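Local coordinates for intracellular protein transport protein USO1 (Saccharomyces cerevisiae S288c, PDB 6LSU) that is required for protein transport from the endoplasmic reticulum to the Golgi complex, dimerising through a long coiled-coil tail that follows its globular head, at residues L441-D444 with F445-Q449; K533-E536 with E537-I541; Q143-D146 with L147-L151. All coordinates share one frame; numbering follows the deposited sequence.

In the fold
Three short helical stretches from the globular head of Uso1 illustrate how local turns start and carry the helices of a largely helical domain. The first along the chain is contact 3, in ARM 2, where helix 145-154 starts directly after helix 132-143. Contact 1 follows in ARM 8 near the beginning of helix 439-459, and contact 2 comes last, at helix 535-543. Each joins adjoining residues, so none closes a long loop, and the three run in series without nesting or crossing. Contacts 1 and 2 nevertheless meet where helix 439-459 packs on helix 535-543, Leu538 against Gln442 and Leu446. Contact 3 lies on the opposite side of the chain's centre, its own centre about 66 Å from that of contact 1.

Contact 1 (L441-D444 with F445-Q449); sequences LQRD and FLLKQ
Lys448 N donates to Asp444 O at 2.9 Å, one of four successive i to i+4 bonds that carry the helix through this turn. Leu446 N to Gln442 O and Leu447 N to Arg443 O are straighter, and each donor lies almost in line with the carbonyl it meets. Phe445 N, by contrast, approaches Leu441 O from above the carbonyl plane, 42° out of it. Among the side chains, Arg443 and Leu447 carry the contact. With CG anti to the backbone N (chi1 -176°) and the chain extended as far as NE, the guanidinium reaches Leu447, whose CD1 sits 3.8 Å above its plane and over its centre. Its NH1 also forms a salt bridge with Asp444 OD1 at 3.2 Å, a tie likely to restrain the group's rotation. This turn belongs to ARM 8 of the head, and its two sides differ: Arg443 and Asp444 lie on the more exposed side, while Gln442, Phe445 and Leu446 are buried against helix 514-528. Phe445 receives Gln449 CG over one ring face, 3.6 Å from the plane and offset toward the rim. The buried amide of Gln442 is held outside this turn, its NE2 donating to Phe435 O.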
ATOM      1  N   LEU A 441      15.947  13.525 -18.046  1.00 64.57           N
ATOM      2  CA  LEU A 441      16.099  12.059 -17.880  1.00 64.87           C
ATOM      3  C   LEU A 441      15.095  11.345 -18.809  1.00 60.15           C
ATOM      4  O   LEU A 441      15.342  10.216 -19.294  1.00 57.59           O
ATOM      5  CB  LEU A 441      15.841  11.748 -16.410  1.00 71.47           C
ATOM      6  CG  LEU A 441      16.494  10.472 -15.895  1.00 75.52           C
ATOM      7  CD1 LEU A 441      17.982  10.442 -16.208  1.00 73.13           C
ATOM      8  CD2 LEU A 441      16.276  10.386 -14.401  1.00 79.01           C
ATOM      9  N   GLN A 442      13.978  12.016 -19.062  1.00 54.97           N
ATOM     10  CA  GLN A 442      12.952  11.544 -20.011  1.00 57.68           C
ATOM     11  C   GLN A 442      13.548  11.579 -21.425  1.00 59.41           C
ATOM     12  O   GLN A 442      13.689  10.486 -22.054  1.00 53.91           O
ATOM     13  CB  GLN A 442      11.695  12.378 -19.880  1.00 53.25           C
ATOM     14  CG  GLN A 442      10.794  11.868 -18.789  1.00 59.67           C
ATOM     15  CD  GLN A 442       9.670  12.829 -18.499  1.00 62.90           C
ATOM     16  OE1 GLN A 442       9.064  13.369 -19.419  1.00 77.34           O
ATOM     17  NE2 GLN A 442       9.411  13.081 -17.216  1.00 61.36           N
ATOM     18  N   ARG A 443      14.006  12.752 -21.867  1.00 60.02           N
ATOM     19  CA  ARG A 443      14.701  12.887 -23.176  1.00 62.16           C
ATOM     20  C   ARG A 443      15.861  11.867 -23.337  1.00 63.20           C
ATOM     21  O   ARG A 443      15.916  11.217 -24.409  1.00 64.51           O
ATOM     22  CB  ARG A 443      15.160  14.334 -23.330  1.00 63.91           C
ATOM     23  CG  ARG A 443      15.813  14.645 -24.668  1.00 71.78           C
ATOM     24  CD  ARG A 443      16.151  16.127 -24.796  1.00 76.74           C
ATOM     25  NE  ARG A 443      17.201  16.366 -25.772  1.00 81.65           N
ATOM     26  CZ  ARG A 443      18.501  16.099 -25.598  1.00 88.54           C
ATOM     27  NH1 ARG A 443      18.944  15.571 -24.466  1.00 94.82           N
ATOM     28  NH2 ARG A 443      19.364  16.361 -26.569  1.00 89.24           N
ATOM     29  N   ASP A 444      16.771  11.711 -22.363  1.00 56.76           N
ATOM     30  CA  ASP A 444      17.972  10.871 -22.562  1.00 63.31           C
ATOM     31  C   ASP A 444      17.505   9.422 -22.726  1.00 60.98           C
ATOM     32  O   ASP A 444      18.126   8.636 -23.506  1.00 51.83           O
ATOM     33  CB  ASP A 444      18.991  11.051 -21.419  1.00 77.20           C
ATOM     34  CG  ASP A 444      19.802  12.350 -21.458  1.00 89.76           C
ATOM     35  OD1 ASP A 444      19.380  13.333 -22.159  1.00 94.24           O
ATOM     36  OD2 ASP A 444      20.844  12.403 -20.760  1.00 93.79           O
ATOM     37  N   PHE A 445      16.499   9.039 -21.942  1.00 62.23           N
ATOM     38  CA  PHE A 445      15.953   7.655 -21.962  1.00 59.47           C
ATOM     39  C   PHE A 445      15.433   7.339 -23.372  1.00 60.19           C
ATOM     40  O   PHE A 445      15.850   6.276 -23.923  1.00 57.90           O
ATOM     41  CB  PHE A 445      14.825   7.492 -20.946  1.00 59.96           C
ATOM     42  CG  PHE A 445      14.115   6.172 -21.035  1.00 54.37           C
ATOM     43  CD1 PHE A 445      14.771   5.002 -20.692  1.00 54.80           C
ATOM     44  CD2 PHE A 445      12.796   6.101 -21.478  1.00 54.13           C
ATOM     45  CE1 PHE A 445      14.122   3.782 -20.739  1.00 54.98           C
ATOM     46  CE2 PHE A 445      12.154   4.878 -21.539  1.00 55.25           C
ATOM     47  CZ  PHE A 445      12.830   3.719 -21.199  1.00 54.83           C
ATOM     48  N   LEU A 446      14.554   8.196 -23.915  1.00 52.75           N
ATOM     49  CA  LEU A 446      13.932   7.965 -25.235  1.00 60.40           C
ATOM     50  C   LEU A 446      15.039   7.873 -26.294  1.00 67.39           C
ATOM     51  O   LEU A 446      15.038   6.846 -27.048  1.00 65.02           O
ATOM     52  CB  LEU A 446      12.953   9.095 -25.552  1.00 62.79           C
ATOM     53  CG  LEU A 446      11.581   8.983 -24.898  1.00 63.86           C
ATOM     54  CD1 LEU A 446      10.638   9.990 -25.511  1.00 66.95           C
ATOM     55  CD2 LEU A 446      10.990   7.594 -25.077  1.00 71.70           C
ATOM     56  N   LEU A 447      15.938   8.870 -26.329  1.00 61.97           N
ATOM     57  CA  LEU A 447      17.097   8.911 -27.264  1.00 66.93           C
ATOM     58  C   LEU A 447      17.932   7.636 -27.166  1.00 57.72           C
ATOM     59  O   LEU A 447      18.378   7.197 -28.177  1.00 69.27           O
ATOM     60  CB  LEU A 447      17.992  10.127 -26.971  1.00 65.57           C
ATOM     61  CG  LEU A 447      17.407  11.465 -27.410  1.00 71.97           C
ATOM     62  CD1 LEU A 447      18.388  12.603 -27.135  1.00 72.03           C
ATOM     63  CD2 LEU A 447      16.974  11.442 -28.872  1.00 59.33           C
ATOM     64  N   LYS A 448      18.170   7.110 -25.972  1.00 65.35           N
ATOM     65  CA  LYS A 448      18.923   5.845 -25.790  1.00 72.83           C
ATOM     66  C   LYS A 448      18.051   4.718 -26.376  1.00 74.56           C
ATOM     67  O   LYS A 448      18.578   3.886 -27.100  1.00 71.89           O
ATOM     68  CB  LYS A 448      19.293   5.653 -24.313  1.00 79.52           C
ATOM     69  CG  LYS A 448      20.215   4.476 -23.996  1.00 88.56           C
ATOM     70  CD  LYS A 448      19.821   3.684 -22.737  1.00101.04           C
ATOM     71  CE  LYS A 448      18.890   2.499 -22.995  1.00108.21           C
ATOM     72  NZ  LYS A 448      17.860   2.312 -21.930  1.00106.45           N
ATOM     73  N   GLN A 449      16.742   4.735 -26.098  1.00 75.02           N
ATOM     74  CA  GLN A 449      15.786   3.669 -26.504  1.00 71.60           C
ATOM     75  C   GLN A 449      15.687   3.594 -28.031  1.00 69.67           C
ATOM     76  O   GLN A 449      15.607   2.450 -28.528  1.00 62.82           O
ATOM     77  CB  GLN A 449      14.383   3.889 -25.932  1.00 68.96           C
ATOM     78  CG  GLN A 449      14.272   3.555 -24.466  1.00 65.00           C
ATOM     79  CD  GLN A 449      14.006   2.094 -24.244  1.00 65.57           C
ATOM     80  OE1 GLN A 449      12.977   1.548 -24.665  1.00 65.58           O
ATOM     81  NE2 GLN A 449      14.907   1.464 -23.511  1.00 59.09           N
TER

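Contact 2 (K533-E536 with E537-I541); sequences KYSE and ELREI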
ATOM      1  N   LYS A 533       5.979  19.722 -19.165  1.00114.37           N
ATOM      2  CA  LYS A 533       7.032  20.652 -19.660  1.00117.61           C
ATOM      3  C   LYS A 533       7.854  19.997 -20.777  1.00111.57           C
ATOM      4  O   LYS A 533       8.507  18.949 -20.496  1.00100.22           O
ATOM      5  CB  LYS A 533       7.984  21.015 -18.518  1.00132.29           C
ATOM      6  CG  LYS A 533       8.444  19.843 -17.648  1.00141.94           C
ATOM      7  CD  LYS A 533       7.748  19.747 -16.292  1.00142.43           C
ATOM      8  CE  LYS A 533       8.646  19.179 -15.213  1.00136.68           C
ATOM      9  NZ  LYS A 533       8.653  20.033 -14.003  1.00135.30           N
ATOM     10  N   TYR A 534       7.835  20.606 -21.974  1.00106.28           N
ATOM     11  CA  TYR A 534       8.608  20.199 -23.182  1.00107.72           C
ATOM     12  C   TYR A 534       8.161  18.822 -23.703  1.00100.07           C
ATOM     13  O   TYR A 534       8.980  18.151 -24.383  1.00 89.63           O
ATOM     14  CB  TYR A 534      10.112  20.191 -22.880  1.00117.24           C
ATOM     15  CG  TYR A 534      10.692  21.540 -22.545  1.00125.33           C
ATOM     16  CD1 TYR A 534      10.763  22.539 -23.504  1.00125.48           C
ATOM     17  CD2 TYR A 534      11.171  21.821 -21.271  1.00129.07           C
ATOM     18  CE1 TYR A 534      11.296  23.785 -23.209  1.00131.67           C
ATOM     19  CE2 TYR A 534      11.705  23.062 -20.958  1.00128.60           C
ATOM     20  CZ  TYR A 534      11.769  24.046 -21.930  1.00133.94           C
ATOM     21  OH  TYR A 534      12.300  25.263 -21.612  1.00125.58           O
ATOM     22  N   SER A 535       6.904  18.417 -23.464  1.00 93.92           N
ATOM     23  CA  SER A 535       6.345  17.147 -24.011  1.00 99.93           C
ATOM     24  C   SER A 535       6.515  17.128 -25.545  1.00 95.53           C
ATOM     25  O   SER A 535       6.799  16.051 -26.104  1.00 87.14           O
ATOM     26  CB  SER A 535       4.905  16.908 -23.579  1.00101.48           C
ATOM     27  OG  SER A 535       3.960  17.522 -24.445  1.00105.26           O
ATOM     28  N   GLU A 536       6.405  18.288 -26.198  1.00 88.66           N
ATOM     29  CA  GLU A 536       6.550  18.419 -27.672  1.00 93.84           C
ATOM     30  C   GLU A 536       7.828  17.706 -28.135  1.00 83.06           C
ATOM     31  O   GLU A 536       7.751  16.841 -28.995  1.00 92.49           O
ATOM     32  CB  GLU A 536       6.531  19.889 -28.087  1.00103.80           C
ATOM     33  CG  GLU A 536       5.828  20.106 -29.416  1.00118.60           C
ATOM     34  CD  GLU A 536       5.654  21.558 -29.836  1.00130.72           C
ATOM     35  OE1 GLU A 536       5.333  22.397 -28.960  1.00134.58           O
ATOM     36  OE2 GLU A 536       5.843  21.848 -31.041  1.00139.54           O
ATOM     37  N   GLU A 537       8.971  18.006 -27.537  1.00 80.84           N
ATOM     38  CA  GLU A 537      10.269  17.391 -27.905  1.00 74.48           C
ATOM     39  C   GLU A 537      10.167  15.873 -27.862  1.00 73.18           C
ATOM     40  O   GLU A 537      10.783  15.219 -28.729  1.00 77.22           O
ATOM     41  CB  GLU A 537      11.376  17.776 -26.935  1.00 87.25           C
ATOM     42  CG  GLU A 537      12.676  18.193 -27.620  1.00 97.98           C
ATOM     43  CD  GLU A 537      13.049  19.651 -27.381  1.00112.33           C
ATOM     44  OE1 GLU A 537      14.264  19.961 -27.426  1.00124.20           O
ATOM     45  OE2 GLU A 537      12.124  20.484 -27.131  1.00110.44           O
ATOM     46  N   LEU A 538       9.488  15.323 -26.855  1.00 70.00           N
ATOM     47  CA  LEU A 538       9.427  13.864 -26.628  1.00 63.92           C
ATOM     48  C   LEU A 538       8.515  13.273 -27.713  1.00 62.63           C
ATOM     49  O   LEU A 538       8.863  12.235 -28.306  1.00 64.70           O
ATOM     50  CB  LEU A 538       8.896  13.587 -25.218  1.00 65.58           C
ATOM     51  CG  LEU A 538       9.732  14.116 -24.057  1.00 70.69           C
ATOM     52  CD1 LEU A 538       8.919  14.087 -22.764  1.00 74.32           C
ATOM     53  CD2 LEU A 538      11.006  13.309 -23.885  1.00 70.33           C
ATOM     54  N   ARG A 539       7.371  13.909 -27.958  1.00 60.13           N
ATOM     55  CA  ARG A 539       6.444  13.509 -29.054  1.00 68.25           C
ATOM     56  C   ARG A 539       7.239  13.404 -30.359  1.00 67.37           C
ATOM     57  O   ARG A 539       7.287  12.299 -30.968  1.00 66.49           O
ATOM     58  CB  ARG A 539       5.280  14.500 -29.140  1.00 61.10           C
ATOM     59  CG  ARG A 539       4.287  14.364 -27.993  1.00 67.66           C
ATOM     60  CD  ARG A 539       3.317  15.524 -27.917  1.00 71.18           C
ATOM     61  NE  ARG A 539       2.163  15.326 -27.038  1.00 74.36           N
ATOM     62  CZ  ARG A 539       0.959  14.877 -27.437  1.00 79.39           C
ATOM     63  NH1 ARG A 539       0.741  14.545 -28.697  1.00 78.34           N
ATOM     64  NH2 ARG A 539      -0.033  14.769 -26.575  1.00 82.65           N
ATOM     65  N   GLU A 540       7.923  14.501 -30.695  1.00 72.16           N
ATOM     66  CA  GLU A 540       8.738  14.663 -31.922  1.00 72.61           C
ATOM     67  C   GLU A 540       9.772  13.564 -32.048  1.00 64.42           C
ATOM     68  O   GLU A 540       9.922  13.096 -33.146  1.00 75.01           O
ATOM     69  CB  GLU A 540       9.402  16.039 -31.950  1.00 80.62           C
ATOM     70  CG  GLU A 540       8.400  17.125 -32.314  1.00 88.69           C
ATOM     71  CD  GLU A 540       7.412  16.701 -33.401  1.00 97.57           C
ATOM     72  OE1 GLU A 540       6.161  16.636 -33.093  1.00 94.43           O
ATOM     73  OE2 GLU A 540       7.892  16.390 -34.540  1.00 87.39           O
ATOM     74  N   ILE A 541      10.453  13.181 -30.982  1.00 62.84           N
ATOM     75  CA  ILE A 541      11.466  12.086 -31.049  1.00 64.59           C
ATOM     76  C   ILE A 541      10.778  10.777 -31.420  1.00 63.15           C
ATOM     77  O   ILE A 541      11.416   9.927 -32.066  1.00 70.01           O
ATOM     78  CB  ILE A 541      12.235  11.947 -29.708  1.00 67.70           C
ATOM     79  CG1 ILE A 541      13.090  13.183 -29.434  1.00 65.85           C
ATOM     80  CG2 ILE A 541      13.073  10.661 -29.699  1.00 63.74           C
ATOM     81  CD1 ILE A 541      13.695  13.209 -28.054  1.00 72.13           C
TER
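Two nearly straight i to i+4 bonds, Arg539 N to Ser535 O and Glu540 N to Glu536 O, each 2.9 Å long, set the backbone of this turn, and Leu538 N adds a weak bond to the same Ser535 O. One residue earlier, Glu537 N reaches Tyr534 O in another weak bond, at 3.2 Å. Ser535 and Arg539 are the central side-chain pair. Extended from CG to NE, Arg539 runs past the serine, its CG 3.6 Å from Ser535 O, and brings Ser535 OG to the edge of its guanidinium, near the plane and 3.8 Å from NE. The turn belongs to helix 535-543 of the Uso1/p115 head region, which lies against helix 439-459 through Leu538 and Ile541. Beyond this turn, Arg539 NE donates to Phe528 O, a carbonyl that Ser535 OG also meets in a weak hydrogen bond, and NH1 to Trp589 O. A leucine in place of Arg539 would probably deprive Trp589 O and Phe528 O of these guanidinium donors. With CG anti to its carbonyl carbon (chi1 -76°), Glu540 sets CG 3.4 Å from Glu536 O; the chain then bends, and its OE2 forms a salt bridge with Arg543.

Contact 3 (Q143-D146 with L147-L151); sequences QSED and LIHLL
Ser144 caps the helix that follows it: its OG accepts from Leu147 N at 3.2 Å, with an N-H...O angle of 148°. The residue stands at the N-cap of helix 145-154 and is also the first to leave helical backbone angles after helix 132-143, so a single serine marks the passage between two helices of ARM 2. Its hydroxyl reaches the amide because OG is anti to the serine's own N (chi1 -174°). Main-chain bonding then takes over, with Leu150 N donating to Asp146 O at 2.7 Å. A similar bond from His149 N to Glu145 O is less certain, since the position of that oxygen is doubtful.

Apolar packing accompanies the cap. Leu147 folds back over the serine, its CD1 3.7 Å from Ser144 CB, so the leucine lies against the side chain that caps its amide.

The remaining pair, Glu145 and His149, has polar ends but meets through carbon. One turn apart, the two pass at a slant, carboxylate and ring planes 50° apart. Glu145 CG, and not the acid, makes the closest side-chain approach, 3.3 Å from His149 NE2, lying out of the ring plane. Glu145 OE1 and His149 NE2 stay 4.1 Å apart. Each looks instead to the next repeat: Glu145 OE1 is hydrogen-bonded to Ser187 OG, and His149 NE2 makes a weak bond to Ala184 O.

Around this turn, Leu147 and Leu150 pack on helix 56-73, Ile148 and Leu151 on helix 160-174, and Ile148 with His149 on helix 178-187.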
ATOM      1  N   GLN A 143     -14.237   7.624  34.927  1.00 92.75           N
ATOM      2  CA  GLN A 143     -14.755   8.813  35.682  1.00 97.45           C
ATOM      3  C   GLN A 143     -13.719   9.231  36.732  1.00 97.76           C
ATOM      4  O   GLN A 143     -13.400  10.429  36.823  1.00 89.86           O
ATOM      5  CB  GLN A 143     -16.037   8.549  36.487  1.00104.49           C
ATOM      6  CG  GLN A 143     -17.157   7.807  35.762  1.00107.48           C
ATOM      7  CD  GLN A 143     -17.672   8.453  34.499  1.00107.08           C
ATOM      8  OE1 GLN A 143     -16.915   8.879  33.626  1.00108.53           O
ATOM      9  NE2 GLN A 143     -18.988   8.465  34.371  1.00110.82           N
ATOM     10  N   SER A 144     -13.237   8.242  37.491  1.00100.75           N
ATOM     11  CA  SER A 144     -12.180   8.354  38.525  1.00107.36           C
ATOM     12  C   SER A 144     -10.816   8.589  37.855  1.00105.93           C
ATOM     13  O   SER A 144     -10.133   7.589  37.496  1.00100.99           O
ATOM     14  CB  SER A 144     -12.199   7.104  39.378  1.00104.75           C
ATOM     15  OG  SER A 144     -11.304   7.207  40.463  1.00110.50           O
ATOM     16  N   GLU A 145     -10.426   9.858  37.672  1.00 99.64           N
ATOM     17  CA  GLU A 145      -9.076  10.195  37.152  1.00 97.13           C
ATOM     18  C   GLU A 145      -8.034   9.614  38.115  1.00 97.71           C
ATOM     19  O   GLU A 145      -6.957   9.264  37.661  1.00102.28           O
ATOM     20  CB  GLU A 145      -8.913  11.704  36.967  1.00 98.37           C
ATOM     21  CG  GLU A 145      -7.490  12.113  36.658  1.00107.89           C
ATOM     22  CD  GLU A 145      -7.324  13.550  36.189  1.00120.53           C
ATOM     23  OE1 GLU A 145      -7.228  13.760  34.959  1.00121.91           O
ATOM     24  OE2 GLU A 145      -7.263  14.457  37.059  1.00121.17           O
ATOM     25  N   ASP A 146      -8.370   9.480  39.401  1.00106.66           N
ATOM     26  CA  ASP A 146      -7.428   9.096  40.490  1.00 99.24           C
ATOM     27  C   ASP A 146      -7.143   7.590  40.434  1.00 91.59           C
ATOM     28  O   ASP A 146      -6.013   7.177  40.757  1.00 80.74           O
ATOM     29  CB  ASP A 146      -7.996   9.455  41.868  1.00109.89           C
ATOM     30  CG  ASP A 146      -8.386  10.916  42.036  1.00112.80           C
ATOM     31  OD1 ASP A 146      -7.874  11.763  41.261  1.00112.99           O
ATOM     32  OD2 ASP A 146      -9.206  11.189  42.946  1.00115.83           O
ATOM     33  N   LEU A 147      -8.157   6.787  40.104  1.00 84.25           N
ATOM     34  CA  LEU A 147      -8.005   5.322  39.938  1.00 81.83           C
ATOM     35  C   LEU A 147      -6.982   5.030  38.828  1.00 79.69           C
ATOM     36  O   LEU A 147      -6.067   4.224  39.086  1.00 81.00           O
ATOM     37  CB  LEU A 147      -9.374   4.717  39.624  1.00 80.84           C
ATOM     38  CG  LEU A 147     -10.130   4.210  40.837  1.00 81.02           C
ATOM     39  CD1 LEU A 147     -11.458   3.589  40.419  1.00 82.65           C
ATOM     40  CD2 LEU A 147      -9.284   3.208  41.593  1.00 82.13           C
ATOM     41  N   ILE A 148      -7.125   5.664  37.656  1.00 68.54           N
ATOM     42  CA  ILE A 148      -6.108   5.603  36.574  1.00 72.11           C
ATOM     43  C   ILE A 148      -4.749   5.936  37.190  1.00 75.52           C
ATOM     44  O   ILE A 148      -3.794   5.136  36.981  1.00 76.65           O
ATOM     45  CB  ILE A 148      -6.437   6.535  35.387  1.00 72.88           C
ATOM     46  CG1 ILE A 148      -7.737   6.175  34.673  1.00 70.50           C
ATOM     47  CG2 ILE A 148      -5.282   6.541  34.400  1.00 75.92           C
ATOM     48  CD1 ILE A 148      -7.737   4.797  34.053  1.00 71.79           C
ATOM     49  N   HIS A 149      -4.641   7.057  37.916  1.00 73.92           N
ATOM     50  CA  HIS A 149      -3.350   7.508  38.502  1.00 70.52           C
ATOM     51  C   HIS A 149      -2.891   6.448  39.519  1.00 63.37           C
ATOM     52  O   HIS A 149      -1.669   6.180  39.611  1.00 60.73           O
ATOM     53  CB  HIS A 149      -3.456   8.953  39.014  1.00 81.13           C
ATOM     54  CG  HIS A 149      -3.669   9.973  37.935  1.00 89.55           C
ATOM     55  ND1 HIS A 149      -2.890  11.110  37.820  1.00 90.91           N
ATOM     56  CD2 HIS A 149      -4.568  10.046  36.927  1.00 97.02           C
ATOM     57  CE1 HIS A 149      -3.308  11.831  36.796  1.00 97.03           C
ATOM     58  NE2 HIS A 149      -4.334  11.201  36.233  1.00100.00           N
ATOM     59  N   LEU A 150      -3.810   5.770  40.207  1.00 61.67           N
ATOM     60  CA  LEU A 150      -3.440   4.709  41.193  1.00 65.01           C
ATOM     61  C   LEU A 150      -2.815   3.537  40.427  1.00 73.66           C
ATOM     62  O   LEU A 150      -1.652   3.137  40.750  1.00 76.33           O
ATOM     63  CB  LEU A 150      -4.673   4.234  41.972  1.00 75.58           C
ATOM     64  CG  LEU A 150      -4.439   3.054  42.916  1.00 76.89           C
ATOM     65  CD1 LEU A 150      -3.528   3.453  44.048  1.00 81.67           C
ATOM     66  CD2 LEU A 150      -5.735   2.516  43.470  1.00 79.94           C
ATOM     67  N   LEU A 151      -3.539   3.033  39.413  1.00 71.72           N
ATOM     68  CA  LEU A 151      -3.069   1.942  38.515  1.00 69.32           C
ATOM     69  C   LEU A 151      -1.670   2.293  38.004  1.00 63.32           C
ATOM     70  O   LEU A 151      -0.720   1.437  38.054  1.00 60.84           O
ATOM     71  CB  LEU A 151      -4.035   1.774  37.342  1.00 64.13           C
ATOM     72  CG  LEU A 151      -5.380   1.163  37.695  1.00 60.52           C
ATOM     73  CD1 LEU A 151      -6.262   1.120  36.472  1.00 58.14           C
ATOM     74  CD2 LEU A 151      -5.231  -0.210  38.310  1.00 61.67           C
TER